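Local coordinates for regulatory protein RecX (Lactobacillus reuteri, PDB 3D5L) that probably modulates the activity of the RecA recombinase in DNA repair, at residues R119-I122 with N123-K127; Q152-P155 with E156-A159. All blocks are in the same frame, centred on the assembly; numbering follows the deposited sequence.

Contact 1: residues R119-I122 with N123-K127; sequences RTMI and NTDLK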
loop_
_atom_site.group_PDB
_atom_site.type_symbol
_atom_site.label_atom_id
_atom_site.label_comp_id
_atom_site.label_asym_id
_atom_site.label_seq_id
_atom_site.Cartn_x
_atom_site.Cartn_y
_atom_site.Cartn_z
ATOM N N ARG A 119 -2.337 4.575 14.742
ATOM C CA ARG A 119 -1.373 4.716 15.820
ATOM C C ARG A 119 -0.460 5.927 15.585
ATOM O O ARG A 119 -0.244 6.738 16.483
ATOM C CB ARG A 119 -0.534 3.440 15.938
ATOM C CG ARG A 119 0.589 3.513 16.960
ATOM C CD ARG A 119 0.112 4.155 18.245
ATOM N NE ARG A 119 -1.153 3.581 18.689
ATOM C CZ ARG A 119 -1.780 3.925 19.809
ATOM N NH1 ARG A 119 -1.256 4.848 20.611
ATOM N NH2 ARG A 119 -2.932 3.344 20.122
ATOM N N THR A 120 0.075 6.052 14.375
ATOM C CA THR A 120 0.949 7.174 14.057
ATOM C C THR A 120 0.186 8.497 14.173
ATOM O O THR A 120 0.752 9.494 14.605
ATOM C CB THR A 120 1.518 7.080 12.628
ATOM O OG1 THR A 120 2.271 5.870 12.480
ATOM C CG2 THR A 120 2.434 8.259 12.350
ATOM N N MET A 121 -1.088 8.509 13.773
ATOM C CA MET A 121 -1.888 9.729 13.860
ATOM C C MET A 121 -2.067 10.102 15.327
ATOM O O MET A 121 -1.965 11.261 15.717
ATOM C CB MET A 121 -3.264 9.533 13.214
ATOM C CG MET A 121 -3.276 9.597 11.677
ATOM S SD MET A 121 -2.405 11.052 10.993
ATOM C CE MET A 121 -0.935 10.257 10.316
ATOM N N ILE A 122 -2.334 9.101 16.150
ATOM C CA ILE A 122 -2.508 9.342 17.569
ATOM C C ILE A 122 -1.226 9.896 18.220
ATOM O O ILE A 122 -1.289 10.667 19.179
ATOM C CB ILE A 122 -2.951 8.049 18.253
ATOM C CG1 ILE A 122 -4.411 7.787 17.894
ATOM C CG2 ILE A 122 -2.751 8.146 19.763
ATOM C CD1 ILE A 122 -4.969 6.500 18.462
ATOM N N ASN A 123 -0.073 9.518 17.668
ATOM C CA ASN A 123 1.230 9.943 18.171
ATOM C C ASN A 123 1.745 11.285 17.643
ATOM O O ASN A 123 2.590 11.910 18.274
ATOM C CB ASN A 123 2.290 8.896 17.813
ATOM C CG ASN A 123 2.243 7.664 18.693
ATOM O OD1 ASN A 123 2.888 6.663 18.382
ATOM N ND2 ASN A 123 1.503 7.728 19.797
ATOM N N THR A 124 1.256 11.719 16.487
ATOM C CA THR A 124 1.759 12.946 15.888
ATOM C C THR A 124 0.701 13.921 15.376
ATOM O O THR A 124 1.044 14.964 14.813
ATOM C CB THR A 124 2.683 12.616 14.684
ATOM O OG1 THR A 124 1.897 12.038 13.630
ATOM C CG2 THR A 124 3.784 11.621 15.086
ATOM N N ASP A 125 -0.574 13.607 15.568
ATOM C CA ASP A 125 -1.615 14.480 15.046
ATOM C C ASP A 125 -2.796 14.760 15.969
ATOM O O ASP A 125 -2.921 14.182 17.045
ATOM C CB ASP A 125 -2.141 13.890 13.745
ATOM C CG ASP A 125 -1.951 14.813 12.572
ATOM O OD1 ASP A 125 -2.296 16.014 12.701
ATOM O OD2 ASP A 125 -1.463 14.332 11.522
ATOM N N LEU A 126 -3.671 15.654 15.515
ATOM C CA LEU A 126 -4.859 16.026 16.274
ATOM C C LEU A 126 -6.126 15.889 15.423
ATOM O O LEU A 126 -7.042 16.715 15.489
ATOM C CB LEU A 126 -4.710 17.453 16.807
ATOM C CG LEU A 126 -3.527 17.655 17.762
ATOM C CD1 LEU A 126 -3.472 19.109 18.237
ATOM C CD2 LEU A 126 -3.666 16.708 18.951
ATOM N N LYS A 127 -6.168 14.831 14.620
ATOM C CA LYS A 127 -7.321 14.569 13.771
ATOM C C LYS A 127 -8.265 13.634 14.517
ATOM O O LYS A 127 -7.836 12.855 15.368
ATOM C CB LYS A 127 -6.883 13.925 12.450
ATOM C CG LYS A 127 -5.845 14.718 11.662
ATOM C CD LYS A 127 -5.520 14.026 10.339
ATOM C CE LYS A 127 -4.168 14.471 9.767
ATOM N NZ LYS A 127 -4.072 15.937 9.535
HETATM O O HOH W 1 -4.737 12.275 15.005
HETATM O O HOH W 2 -1.342 13.162 18.934
#
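Met121 O is gripped by three donors: Asp125 N donates to it over 2.7 Å, and Thr124 N and a water add weak bonds. These bonds belong to the C-terminal end of helix 110-124, in the second three-helix domain of RecX, where the chain leaves the helix for a loop. The same water accepts from Lys127 N and so ties the outgoing chain back to Met121. A second water donates to both Ile122 O and Asp125 O, the latter at 2.7 Å, and bridges the turn at another point.

The side chains of Met121 and Asp125 run side by side, and Asp125 OD2 lies 3.5 Å from Met121 SD. Met121 SD also meets Lys127 CE at 4.0 Å. Asp125 OD1 accepts from Leu126 N through its anti lone pair at 3.2 Å and has Lys127 NZ as a long salt-bridge partner. Were Asp125 an alanine, Leu126 N and Lys127 NZ would probably lose this carboxylate and a gap would open beside Met121 SD.

Thr124 has OG1 between its backbone N and carbonyl carbon (chi1 67°), which brings Thr124 OG1 to 3.0 Å from Thr120 O. Thr120 OG1 is hydrogen-bonded to Ser116 O, further back along the helix. Arg119 and Asn123, one turn apart, also meet: with chi2 turned to 44°, Arg119 CD sits 3.7 Å from Asn123 OD1, and a further bend at chi3 sets the course of the guanidinium. Guanidinium and amide planes are 66° apart, with Asn123 ND2 at the guanidinium edge, 4.1 Å from Arg119 NH1.

Contact 2: residues Q152-P155 with E156-A159; sequences QFTP and EVQA
Phe153 and Gln158 cross at about a right angle, the phenyl ring and the amide plane standing 87° apart. Gln158 CG does the touching, coming obliquely to the ring at 3.4 Å from Phe153 CD2. With CG anti to its own carbonyl carbon (chi1 -77°) and the chain extended beyond, the glutamine reaches back along the incoming loop, and its NE2 makes a weak bond to Phe153 O. Val157 also crosses the phenylalanine at roughly a right angle, its CG1 packing 3.9 Å from Phe153 CD2.

The loop enters helix 155-172, most of which falls in the third three-helix region of RecX, through an inverse gamma turn centred on Phe153, closed by a weak bond from Thr154 N to Gln152 O. Thr154 occupies the N-cap position, although its side chain makes no capping bond; Thr154 O accepts from Gln158 N at 2.7 Å, the donor almost in line with the C=O bond. Ala159 N follows with a bond to Pro155 O.

Thr154 and Glu156 meet at a slant. The glutamate bends at chi2 (93°), which turns its carboxylate back over the threonine, where OG1 donates to OE2; the modelled 2.4 Å between Thr154 OG1 and Glu156 OE2 is very short and its exact length doubtful. Pro155 lies alongside the same glutamate, its CD 3.3 Å from Glu156 OE2. On another branch of the threonine, CG2 packs methyl to methyl against Val157 CG2. Pro129 of helix 129-138 touches both Phe153 and Gln158, while Ala159 meets Ile202 of helix 196-202.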
loop_
_atom_site.group_PDB
_atom_site.type_symbol
_atom_site.label_atom_id
_atom_site.label_comp_id
_atom_site.label_asym_id
_atom_site.label_seq_id
_atom_site.Cartn_x
_atom_site.Cartn_y
_atom_site.Cartn_z
ATOM N N GLN A 152 -8.619 2.009 18.390
ATOM C CA GLN A 152 -7.583 2.563 19.262
ATOM C C GLN A 152 -8.039 3.958 19.684
ATOM O O GLN A 152 -7.576 4.493 20.686
ATOM C CB GLN A 152 -6.249 2.722 18.519
ATOM C CG GLN A 152 -5.806 1.550 17.676
ATOM C CD GLN A 152 -4.567 1.874 16.866
ATOM O OE1 GLN A 152 -4.261 1.214 15.877
ATOM N NE2 GLN A 152 -3.843 2.898 17.289
ATOM N N PHE A 153 -8.933 4.545 18.896
ATOM C CA PHE A 153 -9.439 5.885 19.165
ATOM C C PHE A 153 -10.544 5.859 20.203
ATOM O O PHE A 153 -11.719 6.057 19.900
ATOM C CB PHE A 153 -9.955 6.520 17.872
ATOM C CG PHE A 153 -9.283 7.813 17.523
ATOM C CD1 PHE A 153 -8.664 7.980 16.293
ATOM C CD2 PHE A 153 -9.292 8.880 18.412
ATOM C CE1 PHE A 153 -8.066 9.192 15.954
ATOM C CE2 PHE A 153 -8.693 10.099 18.079
ATOM C CZ PHE A 153 -8.083 10.254 16.850
ATOM N N THR A 154 -10.146 5.618 21.437
ATOM C CA THR A 154 -11.063 5.558 22.552
ATOM C C THR A 154 -11.495 6.984 22.931
ATOM O O THR A 154 -10.882 7.965 22.500
ATOM C CB THR A 154 -10.353 4.887 23.734
ATOM O OG1 THR A 154 -11.302 4.572 24.758
ATOM C CG2 THR A 154 -9.276 5.817 24.296
ATOM N N PRO A 155 -12.578 7.124 23.720
ATOM C CA PRO A 155 -12.983 8.488 24.087
ATOM C C PRO A 155 -11.901 9.203 24.903
ATOM O O PRO A 155 -11.757 10.421 24.821
ATOM C CB PRO A 155 -14.271 8.265 24.877
ATOM C CG PRO A 155 -14.871 7.068 24.170
ATOM C CD PRO A 155 -13.651 6.162 24.043
ATOM N N GLU A 156 -11.137 8.448 25.688
ATOM C CA GLU A 156 -10.064 9.050 26.475
ATOM C C GLU A 156 -9.035 9.648 25.505
ATOM O O GLU A 156 -8.564 10.770 25.699
ATOM C CB GLU A 156 -9.396 8.010 27.377
ATOM C CG GLU A 156 -10.379 7.139 28.172
ATOM C CD GLU A 156 -10.735 5.840 27.448
ATOM O OE1 GLU A 156 -9.922 4.887 27.505
ATOM O OE2 GLU A 156 -11.813 5.775 26.812
ATOM N N VAL A 157 -8.694 8.900 24.455
ATOM C CA VAL A 157 -7.743 9.388 23.465
ATOM C C VAL A 157 -8.390 10.541 22.710
ATOM O O VAL A 157 -7.754 11.555 22.461
ATOM C CB VAL A 157 -7.336 8.278 22.474
ATOM C CG1 VAL A 157 -6.614 8.872 21.283
ATOM C CG2 VAL A 157 -6.423 7.288 23.165
ATOM N N GLN A 158 -9.662 10.378 22.360
ATOM C CA GLN A 158 -10.405 11.416 21.650
ATOM C C GLN A 158 -10.465 12.706 22.458
ATOM O O GLN A 158 -10.165 13.777 21.943
ATOM C CB GLN A 158 -11.832 10.955 21.356
ATOM C CG GLN A 158 -11.969 9.974 20.208
ATOM C CD GLN A 158 -13.417 9.779 19.802
ATOM O OE1 GLN A 158 -14.090 10.727 19.377
ATOM N NE2 GLN A 158 -13.912 8.553 19.945
ATOM N N ALA A 159 -10.866 12.600 23.721
ATOM C CA ALA A 159 -10.968 13.768 24.587
ATOM C C ALA A 159 -9.589 14.362 24.807
ATOM O O ALA A 159 -9.434 15.567 24.975
ATOM C CB ALA A 159 -11.589 13.385 25.929
#

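Contact 1 closes before contact 2 opens along the chain, yet their centres lie only 11 Å apart, on the same side of the chain's centre. Residues 119-127 end helix 110-124 in the second three-helix domain; residues 152-159 form the loop after helix 143-149 and the start of helix 155-172, in the third three-helix region. Helices 129-138 and 143-149 intervene in sequence, and the fold places the end of helix 110-124 beside the start of helix 155-172. They touch directly, with Ile122 CD1 4.0 Å from Val157 CG1. Ile132 of helix 129-138 meets Met121 and Lys127 of one contact and Phe153 of the other, so Ile132 sits against both contacts where the second and third three-helix regions meet.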